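Local coordinates for carbohydrate binding module family 33 and 10 domain protein (Teredinibacter turnerae, PDB 6RW7) that is a copper-dependent AA10 lytic polysaccharide monooxygenase, here as its catalytic domain, that probably cleaves cellulose oxidatively, at residues Arg58-Phe70 against Glu130-Asp143. Residues are numbered along the deposited sequence; the frame is centred on the assembly and turned at random. Where two conformers were deposited one is given.
Sequences RKVVKGTEHVCGF and ELTWADFEDQPFCD
His66 and Glu130 make a nearly straight hydrogen bond, ND1 giving its proton to OE1 at 2.7 Å with an N-H...O angle of 172°. The carboxylate and ring planes are close to coplanar, with OE1 met on its syn side at the edge of the imidazole. At the far end of the contact Lys59 NZ, whose stronger salt bridge is to Glu113 of strand 111-118, also pairs with Asp143 OD2 (2.9 Å), again on the syn side. Between these poles stands Trp133, an instance of how an indole can serve a contact at once by its N-H at the edge and by both faces. Its NE1 donates a bent hydrogen bond to Thr64 OG1 (3.0 Å), close to the indole plane, and a weak one to Thr64 O; OG1 in turn donates to His66 O, which fixes the hydroxyl. These bonds tie two parts of the immunoglobulin-like β-sandwich of AA10 enzymes, the loop between strands 52-54 and 89-90 and the connection that leads into strand 142-145, together with the start of that strand. The indole itself is sandwiched. On one face the Arg58 guanidinium lies flat, planes 5° apart, in a cation-pi stack with CZ 3.7 Å from the centroid of the five-membered ring of Trp133. With CG anti to its own backbone N (chi1 178°) and a bend at chi2, the arginine chain runs along the indole, laying CD over the six-membered ring. Lys62 CD covers the other side of the guanidinium, and water 1 links Arg58 NE to Glu137 O. Replacing Trp133 with a leucine would probably leave Arg58 without its aromatic platform and Thr64 OG1 without its indole donor. On the opposite face of the indole, Val67 CG2 sits over the six-membered ring, 3.9 Å from its centroid, while CG1 reaches Phe136 CE1 at 3.7 Å. Further in, Cys68, disulfide-bonded to Cys198, rests its SG on Leu131 CD1.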
loop_
_atom_site.group_PDB
_atom_site.type_symbol
_atom_site.label_atom_id
_atom_site.label_comp_id
_atom_site.label_asym_id
_atom_site.label_seq_id
_atom_site.Cartn_x
_atom_site.Cartn_y
_atom_site.Cartn_z
ATOM N N ARG A 58 -4.152 -8.668 7.421
ATOM C CA ARG A 58 -5.624 -8.600 7.298
ATOM C C ARG A 58 -6.266 -9.982 7.085
ATOM O O ARG A 58 -7.426 -10.097 7.443
ATOM C CB ARG A 58 -5.998 -7.632 6.174
ATOM C CG ARG A 58 -7.498 -7.522 5.933
ATOM C CD ARG A 58 -8.249 -6.919 7.087
ATOM N NE ARG A 58 -9.674 -7.007 6.808
ATOM C CZ ARG A 58 -10.647 -6.711 7.662
ATOM N NH1 ARG A 58 -10.369 -6.300 8.892
ATOM N NH2 ARG A 58 -11.914 -6.878 7.297
ATOM N N LYS A 59 -5.571 -10.983 6.573
ATOM C CA LYS A 59 -6.180 -12.339 6.448
ATOM C C LYS A 59 -6.551 -12.856 7.830
ATOM O O LYS A 59 -7.518 -13.648 7.900
ATOM C CB LYS A 59 -5.244 -13.308 5.747
ATOM C CG LYS A 59 -5.117 -13.000 4.258
ATOM C CD LYS A 59 -4.333 -14.042 3.526
ATOM C CE LYS A 59 -2.860 -14.007 3.862
ATOM N NZ LYS A 59 -2.134 -15.115 3.195
ATOM N N VAL A 60 -5.819 -12.433 8.855
ATOM C CA VAL A 60 -5.969 -12.950 10.242
ATOM C C VAL A 60 -6.519 -11.864 11.164
ATOM O O VAL A 60 -7.392 -12.181 11.987
ATOM C CB VAL A 60 -4.625 -13.515 10.728
ATOM C CG1 VAL A 60 -4.678 -13.891 12.213
ATOM C CG2 VAL A 60 -4.230 -14.696 9.863
ATOM N N VAL A 61 -5.947 -10.671 11.130
ATOM C CA VAL A 61 -6.196 -9.584 12.110
ATOM C C VAL A 61 -7.356 -8.756 11.566
ATOM O O VAL A 61 -7.116 -8.026 10.583
ATOM C CB VAL A 61 -4.932 -8.723 12.274
ATOM C CG1 VAL A 61 -5.187 -7.548 13.205
ATOM C CG2 VAL A 61 -3.735 -9.566 12.697
ATOM N N LYS A 62 -8.555 -8.860 12.139
ATOM C CA LYS A 62 -9.774 -8.238 11.559
ATOM C C LYS A 62 -10.187 -6.968 12.301
ATOM O O LYS A 62 -11.099 -6.285 11.815
ATOM C CB LYS A 62 -10.936 -9.230 11.576
ATOM C CG LYS A 62 -10.677 -10.491 10.788
ATOM C CD LYS A 62 -10.384 -10.214 9.333
ATOM C CE LYS A 62 -10.305 -11.487 8.543
ATOM N NZ LYS A 62 -9.935 -11.197 7.155
ATOM N N GLY A 63 -9.565 -6.656 13.432
ATOM C CA GLY A 63 -10.118 -5.651 14.346
ATOM C C GLY A 63 -9.459 -4.292 14.228
ATOM O O GLY A 63 -9.647 -3.528 15.143
ATOM N N THR A 64 -8.694 -3.964 13.180
ATOM C CA THR A 64 -8.042 -2.629 13.174
ATOM C C THR A 64 -9.059 -1.511 12.934
ATOM O O THR A 64 -10.006 -1.703 12.152
ATOM C CB THR A 64 -6.870 -2.484 12.199
ATOM O OG1 THR A 64 -7.311 -2.595 10.845
ATOM C CG2 THR A 64 -5.779 -3.482 12.496
ATOM N N GLU A 65 -8.826 -0.353 13.551
ATOM C CA GLU A 65 -9.617 0.884 13.350
ATOM C C GLU A 65 -9.325 1.429 11.956
ATOM O O GLU A 65 -10.251 1.936 11.281
ATOM C CB GLU A 65 -9.252 1.968 14.365
ATOM N N HIS A 66 -8.065 1.338 11.539
ATOM C CA HIS A 66 -7.578 1.980 10.297
ATOM C C HIS A 66 -7.177 0.935 9.260
ATOM O O HIS A 66 -6.762 -0.189 9.601
ATOM C CB HIS A 66 -6.413 2.927 10.595
ATOM C CG HIS A 66 -6.676 3.913 11.685
ATOM N ND1 HIS A 66 -7.361 5.100 11.459
ATOM C CD2 HIS A 66 -6.358 3.887 13.004
ATOM C CE1 HIS A 66 -7.434 5.767 12.611
ATOM N NE2 HIS A 66 -6.819 5.044 13.566
ATOM N N VAL A 67 -7.296 1.328 7.997
ATOM C CA VAL A 67 -6.907 0.477 6.850
ATOM C C VAL A 67 -5.429 0.696 6.517
ATOM O O VAL A 67 -4.604 -0.163 6.845
ATOM C CB VAL A 67 -7.838 0.766 5.664
ATOM C CG1 VAL A 67 -7.346 0.033 4.433
ATOM C CG2 VAL A 67 -9.291 0.412 6.017
ATOM N N CYS A 68 -5.081 1.808 5.886
ATOM C CA CYS A 68 -3.743 1.973 5.260
ATOM C C CYS A 68 -2.639 1.908 6.323
ATOM O O CYS A 68 -1.587 1.343 6.018
ATOM C CB CYS A 68 -3.670 3.248 4.445
ATOM S SG CYS A 68 -4.874 3.210 3.093
ATOM N N GLY A 69 -2.872 2.479 7.508
ATOM C CA GLY A 69 -1.875 2.484 8.594
ATOM C C GLY A 69 -1.884 1.182 9.369
ATOM O O GLY A 69 -0.950 0.933 10.142
ATOM N N PHE A 70 -2.974 0.415 9.242
ATOM C CA PHE A 70 -3.230 -0.882 9.925
ATOM C C PHE A 70 -2.946 -0.800 11.438
ATOM O O PHE A 70 -2.492 -1.808 12.019
ATOM C CB PHE A 70 -2.450 -2.004 9.243
ATOM C CG PHE A 70 -3.219 -3.293 9.279
ATOM C CD1 PHE A 70 -4.297 -3.505 8.432
ATOM C CD2 PHE A 70 -2.916 -4.265 10.215
ATOM C CE1 PHE A 70 -5.032 -4.673 8.497
ATOM C CE2 PHE A 70 -3.659 -5.432 10.275
ATOM C CZ PHE A 70 -4.705 -5.642 9.409
ATOM N N GLU A 130 -12.134 8.566 6.588
ATOM C CA GLU A 130 -11.155 7.468 6.493
ATOM C C GLU A 130 -11.804 6.289 5.771
ATOM O O GLU A 130 -13.023 6.042 5.886
ATOM C CB GLU A 130 -10.682 7.003 7.867
ATOM C CG GLU A 130 -9.715 7.969 8.518
ATOM C CD GLU A 130 -8.745 7.270 9.442
ATOM O OE1 GLU A 130 -8.484 6.066 9.214
ATOM O OE2 GLU A 130 -8.244 7.934 10.390
ATOM N N LEU A 131 -10.980 5.534 5.078
ATOM C CA LEU A 131 -11.386 4.203 4.591
ATOM C C LEU A 131 -11.799 3.340 5.792
ATOM O O LEU A 131 -11.276 3.511 6.901
ATOM C CB LEU A 131 -10.213 3.576 3.842
ATOM C CG LEU A 131 -9.810 4.296 2.563
ATOM C CD1 LEU A 131 -8.453 3.769 2.074
ATOM C CD2 LEU A 131 -10.890 4.140 1.497
ATOM N N THR A 132 -12.752 2.450 5.561
ATOM C CA THR A 132 -13.212 1.434 6.525
ATOM C C THR A 132 -13.105 0.079 5.857
ATOM O O THR A 132 -13.049 0.020 4.602
ATOM C CB THR A 132 -14.661 1.672 6.984
ATOM O OG1 THR A 132 -15.537 1.316 5.911
ATOM C CG2 THR A 132 -14.901 3.099 7.412
ATOM N N TRP A 133 -13.137 -0.983 6.651
ATOM C CA TRP A 133 -13.091 -2.356 6.105
ATOM C C TRP A 133 -14.336 -2.623 5.253
ATOM O O TRP A 133 -14.239 -3.427 4.310
ATOM C CB TRP A 133 -12.866 -3.409 7.193
ATOM C CG TRP A 133 -11.486 -3.256 7.745
ATOM C CD1 TRP A 133 -11.150 -2.897 9.012
ATOM C CD2 TRP A 133 -10.256 -3.375 7.013
ATOM N NE1 TRP A 133 -9.798 -2.794 9.125
ATOM C CE2 TRP A 133 -9.220 -3.073 7.921
ATOM C CE3 TRP A 133 -9.919 -3.708 5.701
ATOM C CZ2 TRP A 133 -7.877 -3.095 7.566
ATOM C CZ3 TRP A 133 -8.587 -3.744 5.347
ATOM C CH2 TRP A 133 -7.580 -3.413 6.263
ATOM N N ALA A 134 -15.457 -1.966 5.535
ATOM C CA ALA A 134 -16.689 -2.143 4.736
ATOM C C ALA A 134 -16.455 -1.671 3.291
ATOM O O ALA A 134 -17.178 -2.108 2.413
ATOM C CB ALA A 134 -17.822 -1.384 5.381
ATOM N N ASP A 135 -15.456 -0.822 3.034
ATOM C CA ASP A 135 -15.136 -0.348 1.667
ATOM C C ASP A 135 -14.444 -1.448 0.856
ATOM O O ASP A 135 -14.414 -1.317 -0.377
ATOM C CB ASP A 135 -14.211 0.863 1.710
ATOM C CG ASP A 135 -14.827 2.098 2.337
ATOM O OD1 ASP A 135 -16.060 2.288 2.140
ATOM O OD2 ASP A 135 -14.072 2.892 2.983
ATOM N N PHE A 136 -13.857 -2.452 1.504
ATOM C CA PHE A 136 -12.943 -3.414 0.859
ATOM C C PHE A 136 -13.575 -4.786 0.738
ATOM O O PHE A 136 -14.418 -5.183 1.569
ATOM C CB PHE A 136 -11.632 -3.547 1.639
ATOM C CG PHE A 136 -10.738 -2.364 1.399
ATOM C CD1 PHE A 136 -10.835 -1.205 2.159
ATOM C CD2 PHE A 136 -9.790 -2.409 0.397
ATOM C CE1 PHE A 136 -10.042 -0.101 1.889
ATOM C CE2 PHE A 136 -8.999 -1.305 0.135
ATOM C CZ PHE A 136 -9.105 -0.170 0.897
ATOM N N GLU A 137 -13.174 -5.494 -0.308
ATOM C CA GLU A 137 -13.481 -6.935 -0.473
ATOM C C GLU A 137 -12.979 -7.690 0.765
ATOM O O GLU A 137 -11.903 -7.327 1.315
ATOM C CB GLU A 137 -12.812 -7.484 -1.733
ATOM C CG GLU A 137 -13.378 -6.926 -3.021
ATOM C CD GLU A 137 -12.989 -7.719 -4.260
ATOM O OE1 GLU A 137 -11.825 -8.226 -4.319
ATOM O OE2 GLU A 137 -13.859 -7.830 -5.176
ATOM N N ASP A 138 -13.724 -8.694 1.183
ATOM C CA ASP A 138 -13.385 -9.481 2.389
ATOM C C ASP A 138 -12.149 -10.337 2.155
ATOM O O ASP A 138 -11.489 -10.622 3.138
ATOM C CB ASP A 138 -14.567 -10.360 2.790
ATOM C CG ASP A 138 -15.745 -9.539 3.285
ATOM O OD1 ASP A 138 -15.537 -8.363 3.704
ATOM O OD2 ASP A 138 -16.866 -10.065 3.223
ATOM N N GLN A 139 -11.908 -10.786 0.929
ATOM C CA GLN A 139 -10.789 -11.682 0.592
ATOM C C GLN A 139 -9.843 -10.928 -0.323
ATOM O O GLN A 139 -10.253 -10.091 -1.127
ATOM C CB GLN A 139 -11.297 -12.963 -0.074
ATOM C CG GLN A 139 -12.175 -13.813 0.843
ATOM C CD GLN A 139 -11.395 -14.370 2.000
ATOM O OE1 GLN A 139 -10.249 -14.788 1.852
ATOM N NE2 GLN A 139 -11.995 -14.349 3.180
ATOM N N PRO A 140 -8.542 -11.261 -0.293
ATOM C CA PRO A 140 -7.608 -10.627 -1.221
ATOM C C PRO A 140 -7.852 -11.068 -2.670
ATOM O O PRO A 140 -8.208 -12.212 -2.889
ATOM C CB PRO A 140 -6.219 -11.072 -0.748
ATOM C CG PRO A 140 -6.469 -12.244 0.161
ATOM C CD PRO A 140 -7.902 -12.178 0.653
ATOM N N PHE A 141 -7.595 -10.183 -3.629
ATOM C CA PHE A 141 -7.660 -10.540 -5.068
ATOM C C PHE A 141 -6.331 -11.140 -5.526
ATOM O O PHE A 141 -6.295 -11.769 -6.575
ATOM C CB PHE A 141 -8.043 -9.330 -5.912
ATOM C CG PHE A 141 -6.990 -8.263 -6.060
ATOM C CD1 PHE A 141 -6.007 -8.356 -7.027
ATOM C CD2 PHE A 141 -7.000 -7.144 -5.249
ATOM C CE1 PHE A 141 -5.060 -7.355 -7.181
ATOM C CE2 PHE A 141 -6.085 -6.122 -5.420
ATOM C CZ PHE A 141 -5.094 -6.246 -6.363
ATOM N N CYS A 142 -5.254 -10.948 -4.764
ATOM C CA CYS A 142 -3.930 -11.488 -5.114
ATOM C C CYS A 142 -3.247 -11.855 -3.803
ATOM O O CYS A 142 -3.258 -11.038 -2.887
ATOM C CB CYS A 142 -3.157 -10.447 -5.911
ATOM S SG CYS A 142 -1.555 -11.005 -6.543
ATOM N N ASP A 143 -2.771 -13.082 -3.691
ATOM C CA ASP A 143 -2.151 -13.585 -2.443
ATOM C C ASP A 143 -1.110 -14.592 -2.902
ATOM O O ASP A 143 -1.497 -15.694 -3.321
ATOM C CB ASP A 143 -3.201 -14.150 -1.487
ATOM C CG ASP A 143 -2.625 -14.683 -0.185
ATOM O OD1 ASP A 143 -1.412 -14.625 0.003
ATOM O OD2 ASP A 143 -3.386 -15.193 0.585
HETATM O O HOH W 1 -11.003 -7.089 4.110
HETATM O O HOH W 2 -11.812 -9.735 5.741
HETATM O O HOH W 3 -11.661 3.510 9.577
HETATM O O HOH W 4 -8.741 3.835 7.730
#